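Local structure of 5-formyl-3-hydroxy-2-methylpyridine 4-carboxylate 5-dehydrogenase (Mesorhizobium japonicum MAFF 303099, 4OM8) at residues D75-A80 / D102-Q107; L201-V206 / S253-V258. The protein oxidises the pyridoxine breakdown product 5-formyl-3-hydroxy-2-methylpyridine-4-carboxylate with NAD(+), and can also reduce it with NADH to 4-pyridoxate. One frame throughout, in Å; residues are numbered along the deposited sequence.

Interaction 1 (D75-A80 / D102-Q107); sequences DAVSGA and DGLIGQ
V77 meets L104 and I105 through a single methyl branch and the carbon that bears it. Its CG2 lies 3.7 Å from CB of L104, and V77 CB stands 3.8 Å from CG2 of I105; CG2 of V77 is equally near that isoleucine methyl, so the branch touches both residues of the loop. The conformation of V77 explains this: chi1 of -55° sets CG1 anti to the carbonyl carbon and places CG2 between the backbone N and the carbonyl carbon, and it is CG2 that faces the loop. On I105, chi1 of 63° turns CG2 beside the backbone N, where it reaches V77. L104 crosses V77 at about a right angle, offering chiefly CB, with CD1 farther off at 4.1 Å from V77 CG2.

Two waters bridge backbone groups across the contact. Water 1 accepts from N of G79 at 2.9 Å and donates to O of L104 at 2.8 Å; water 2 donates to O of A80, which T109 OG1 also binds, and accepts from N of G106. The type II turn V77-A80, closed by A80 N to V77 O at 3.0 Å, presents G79 and A80 to these waters. Through V77, the C-terminal part of helix 73-77 meets the loop between helix 91-102 and strand 110-113. V77 also packs on A6 and I8 of strand 4-8, and A76 on V29 and Y31 of the neighbouring strand 27-31, over the Rossmann sheet.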
# COMPACT_ATOMS: atom_id res chain seq x y z
N ASP A 75 -1.77 -41.44 1.71
CA ASP A 75 -0.96 -41.23 2.89
C ASP A 75 -1.18 -39.79 3.40
O ASP A 75 -1.51 -39.57 4.57
CB ASP A 75 0.51 -41.51 2.55
CG ASP A 75 1.47 -41.19 3.66
OD1 ASP A 75 1.04 -41.04 4.82
OD2 ASP A 75 2.68 -41.11 3.37
N ALA A 76 -1.06 -38.82 2.51
CA ALA A 76 -1.18 -37.42 2.91
C ALA A 76 -2.51 -37.08 3.56
O ALA A 76 -2.54 -36.42 4.60
CB ALA A 76 -0.95 -36.50 1.71
N VAL A 77 -3.62 -37.50 2.96
CA VAL A 77 -4.91 -37.04 3.49
C VAL A 77 -5.50 -37.96 4.56
O VAL A 77 -6.55 -37.66 5.11
CB VAL A 77 -5.97 -36.83 2.37
CG1 VAL A 77 -5.44 -35.87 1.30
CG2 VAL A 77 -6.42 -38.15 1.73
N SER A 78 -4.81 -39.06 4.86
CA SER A 78 -5.31 -40.01 5.86
C SER A 78 -5.55 -39.32 7.20
O SER A 78 -4.65 -38.71 7.77
CB SER A 78 -4.33 -41.18 6.03
OG SER A 78 -4.83 -42.13 6.96
N GLY A 79 -6.79 -39.40 7.70
CA GLY A 79 -7.13 -38.82 8.99
C GLY A 79 -7.10 -37.30 9.02
O GLY A 79 -7.12 -36.70 10.09
N ALA A 80 -7.07 -36.67 7.85
CA ALA A 80 -7.02 -35.21 7.83
C ALA A 80 -8.31 -34.60 8.37
O ALA A 80 -9.41 -35.08 8.07
CB ALA A 80 -6.75 -34.71 6.42
N ASP A 102 -12.05 -37.10 -2.15
CA ASP A 102 -13.40 -37.18 -1.59
C ASP A 102 -13.63 -38.51 -0.89
O ASP A 102 -14.13 -38.56 0.24
CB ASP A 102 -14.44 -36.95 -2.69
CG ASP A 102 -15.78 -36.47 -2.16
OD1 ASP A 102 -16.03 -36.56 -0.93
OD2 ASP A 102 -16.60 -36.04 -2.99
N GLY A 103 -13.23 -39.60 -1.53
CA GLY A 103 -13.45 -40.92 -0.96
C GLY A 103 -12.47 -41.29 0.13
O GLY A 103 -12.63 -42.33 0.77
N LEU A 104 -11.47 -40.44 0.36
CA LEU A 104 -10.38 -40.75 1.30
C LEU A 104 -10.44 -39.96 2.60
O LEU A 104 -9.62 -40.18 3.50
CB LEU A 104 -9.04 -40.48 0.63
CG LEU A 104 -8.77 -41.24 -0.65
CD1 LEU A 104 -7.45 -40.80 -1.23
CD2 LEU A 104 -8.78 -42.74 -0.37
N ILE A 105 -11.39 -39.03 2.68
CA ILE A 105 -11.51 -38.20 3.86
C ILE A 105 -12.93 -38.23 4.42
O ILE A 105 -13.89 -38.55 3.72
CB ILE A 105 -11.12 -36.73 3.55
CG1 ILE A 105 -12.08 -36.12 2.53
CG2 ILE A 105 -9.68 -36.64 3.04
CD1 ILE A 105 -11.73 -34.69 2.15
N GLY A 106 -13.03 -37.88 5.70
CA GLY A 106 -14.32 -37.82 6.36
C GLY A 106 -15.24 -36.77 5.76
O GLY A 106 -14.78 -35.74 5.28
N GLN A 107 -16.54 -37.02 5.81
CA GLN A 107 -17.50 -36.06 5.27
C GLN A 107 -17.49 -34.74 6.07
O GLN A 107 -18.00 -33.73 5.59
CB GLN A 107 -18.90 -36.68 5.25
CG GLN A 107 -19.37 -37.12 6.61
CD GLN A 107 -20.54 -38.07 6.51
OE1 GLN A 107 -20.37 -39.26 6.23
NE2 GLN A 107 -21.74 -37.55 6.72
O HOH W 1 -9.28 -39.86 6.23
O HOH W 2 -10.47 -37.66 7.22

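Interaction 2 (L201-V206 / S253-V258); sequences LVERGV and SNRDDV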
# COMPACT_ATOMS: atom_id res chain seq x y z
N LEU A 201 -1.35 5.08 -15.66
CA LEU A 201 -0.54 6.28 -15.60
C LEU A 201 0.82 6.09 -16.28
O LEU A 201 1.33 7.01 -16.94
CB LEU A 201 -0.37 6.72 -14.15
CG LEU A 201 -1.68 7.21 -13.51
CD1 LEU A 201 -1.54 7.33 -12.00
CD2 LEU A 201 -2.11 8.54 -14.10
N VAL A 202 1.41 4.91 -16.12
CA VAL A 202 2.68 4.60 -16.76
C VAL A 202 2.46 4.53 -18.27
O VAL A 202 3.18 5.14 -19.06
CB VAL A 202 3.27 3.30 -16.23
CG1 VAL A 202 4.44 2.83 -17.11
CG2 VAL A 202 3.71 3.47 -14.77
N GLU A 203 1.41 3.81 -18.65
CA GLU A 203 1.09 3.58 -20.06
C GLU A 203 0.86 4.87 -20.84
O GLU A 203 1.30 4.97 -22.00
CB GLU A 203 -0.15 2.69 -20.12
CG GLU A 203 -0.67 2.36 -21.46
CD GLU A 203 -1.75 1.32 -21.35
OE1 GLU A 203 -2.91 1.68 -21.09
OE2 GLU A 203 -1.42 0.13 -21.46
N ARG A 204 0.22 5.86 -20.23
CA ARG A 204 -0.07 7.08 -20.98
C ARG A 204 0.95 8.19 -20.72
O ARG A 204 0.72 9.35 -21.05
CB ARG A 204 -1.48 7.57 -20.69
CG ARG A 204 -1.79 8.01 -19.29
CD ARG A 204 -3.31 8.00 -19.16
NE ARG A 204 -3.83 8.48 -17.88
CZ ARG A 204 -4.25 9.72 -17.66
NH1 ARG A 204 -4.19 10.62 -18.63
NH2 ARG A 204 -4.74 10.06 -16.47
N GLY A 205 2.09 7.81 -20.15
CA GLY A 205 3.24 8.70 -20.07
C GLY A 205 3.18 9.77 -19.00
O GLY A 205 3.84 10.81 -19.11
N VAL A 206 2.40 9.53 -17.95
CA VAL A 206 2.33 10.48 -16.85
C VAL A 206 3.58 10.35 -15.97
O VAL A 206 4.01 11.32 -15.37
CB VAL A 206 1.04 10.29 -16.02
CG1 VAL A 206 0.99 11.25 -14.82
CG2 VAL A 206 -0.20 10.48 -16.92
N SER A 253 -9.12 5.86 -14.11
CA SER A 253 -9.29 4.83 -15.13
C SER A 253 -10.37 3.83 -14.72
O SER A 253 -10.44 3.39 -13.58
CB SER A 253 -7.98 4.09 -15.38
OG SER A 253 -8.18 2.99 -16.25
N ASN A 254 -11.21 3.47 -15.69
CA ASN A 254 -12.22 2.44 -15.47
C ASN A 254 -12.02 1.29 -16.45
O ASN A 254 -12.99 0.62 -16.83
CB ASN A 254 -13.63 3.02 -15.63
CG ASN A 254 -13.92 4.09 -14.60
OD1 ASN A 254 -13.50 3.99 -13.45
ND2 ASN A 254 -14.64 5.13 -15.01
N ARG A 255 -10.76 1.04 -16.81
CA ARG A 255 -10.43 0.04 -17.83
C ARG A 255 -11.10 -1.30 -17.55
O ARG A 255 -11.11 -1.79 -16.42
CB ARG A 255 -8.91 -0.14 -17.95
CG ARG A 255 -8.54 -1.25 -18.96
CD ARG A 255 -7.07 -1.25 -19.36
NE ARG A 255 -6.67 -0.05 -20.09
CZ ARG A 255 -6.86 0.14 -21.40
NH1 ARG A 255 -7.48 -0.78 -22.14
NH2 ARG A 255 -6.44 1.26 -21.96
N ASP A 256 -11.67 -1.89 -18.60
CA ASP A 256 -12.46 -3.11 -18.48
C ASP A 256 -11.75 -4.37 -18.98
O ASP A 256 -12.34 -5.44 -18.98
CB ASP A 256 -13.78 -2.95 -19.26
CG ASP A 256 -13.56 -2.59 -20.73
OD1 ASP A 256 -12.45 -2.77 -21.26
OD2 ASP A 256 -14.52 -2.12 -21.37
N ASP A 257 -10.50 -4.23 -19.42
CA ASP A 257 -9.80 -5.32 -20.12
C ASP A 257 -8.30 -5.22 -19.86
O ASP A 257 -7.89 -4.52 -18.94
CB ASP A 257 -10.09 -5.28 -21.63
CG ASP A 257 -9.70 -3.95 -22.27
OD1 ASP A 257 -9.07 -3.11 -21.60
OD2 ASP A 257 -10.01 -3.75 -23.46
N VAL A 258 -7.48 -5.91 -20.66
CA VAL A 258 -6.04 -5.88 -20.44
C VAL A 258 -5.45 -4.61 -21.04
O VAL A 258 -5.80 -4.22 -22.15
CB VAL A 258 -5.34 -7.12 -21.05
CG1 VAL A 258 -3.85 -7.12 -20.70
CG2 VAL A 258 -5.99 -8.38 -20.55
O HOH W 3 -4.44 1.32 -18.88
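OE1 of E203 accepts a hydrogen bond from water 3 at 2.7 Å, and the same water accepts from NE of R255 at 2.9 Å, giving a bridged link between carboxylate and guanidinium. The direct contact is a long ion pair: OE1 of E203 is 3.7 Å from NH2 of R255 and sits off the guanidinium plane, with the two flat groups 90° apart, so the attraction is electrostatic, without a hydrogen bond. The other carboxylate oxygen, OE2, accepts from the backbone N of M261 in helix 260-267, which helps to fix the rotation of the carboxylate.

With chi1 of 178° and an extended chain, E203 reaches straight from the helix to R255, whose side chain arrives from the opposite direction after bending at chi3 (-65°). R255 is held more firmly within its own loop: NH1 donates to the syn lone pair of D257 OD1 at 2.9 Å, nearly in the guanidinium plane. Replacing R255 by alanine removes the guanidinium, and would probably leave D257 and E203 without their shared cation and water 3 without its NE donor. S253 OG accepts from R255 N at 3.3 Å, an ST turn.

V206 N to L201 O and G205 N to V202 O, with G205 at positive phi, form the Schellman motif that ends helix 187-203; beside it, the E203-R255-D257 salt-bridge network ties that helix end to the loop between helices 238-251 and 260-267 in the family's helical C-terminal domain.

Overall arrangement
From the N terminus, the chain first reaches interaction 1, which closes a loop of 21 residues containing strand 82-85 and nearly all of helix 91-102, a strand and a helix of the NAD-binding Rossmann domain. Interaction 2 follows in series, without nesting or crossing: its 46 intervening residues are almost wholly helical, spanning helices 209-226, 229-236 and 238-251 of the C-terminal domain, and it brings the end of helix 187-203 to the loop before helix 260-267. The two centres are 47 Å apart, on opposite sides of the chain's centre. Interaction 1 has no partner from the second subunit, whereas the segments of interaction 2 border it, with R204 O bonded to K180 of that subunit.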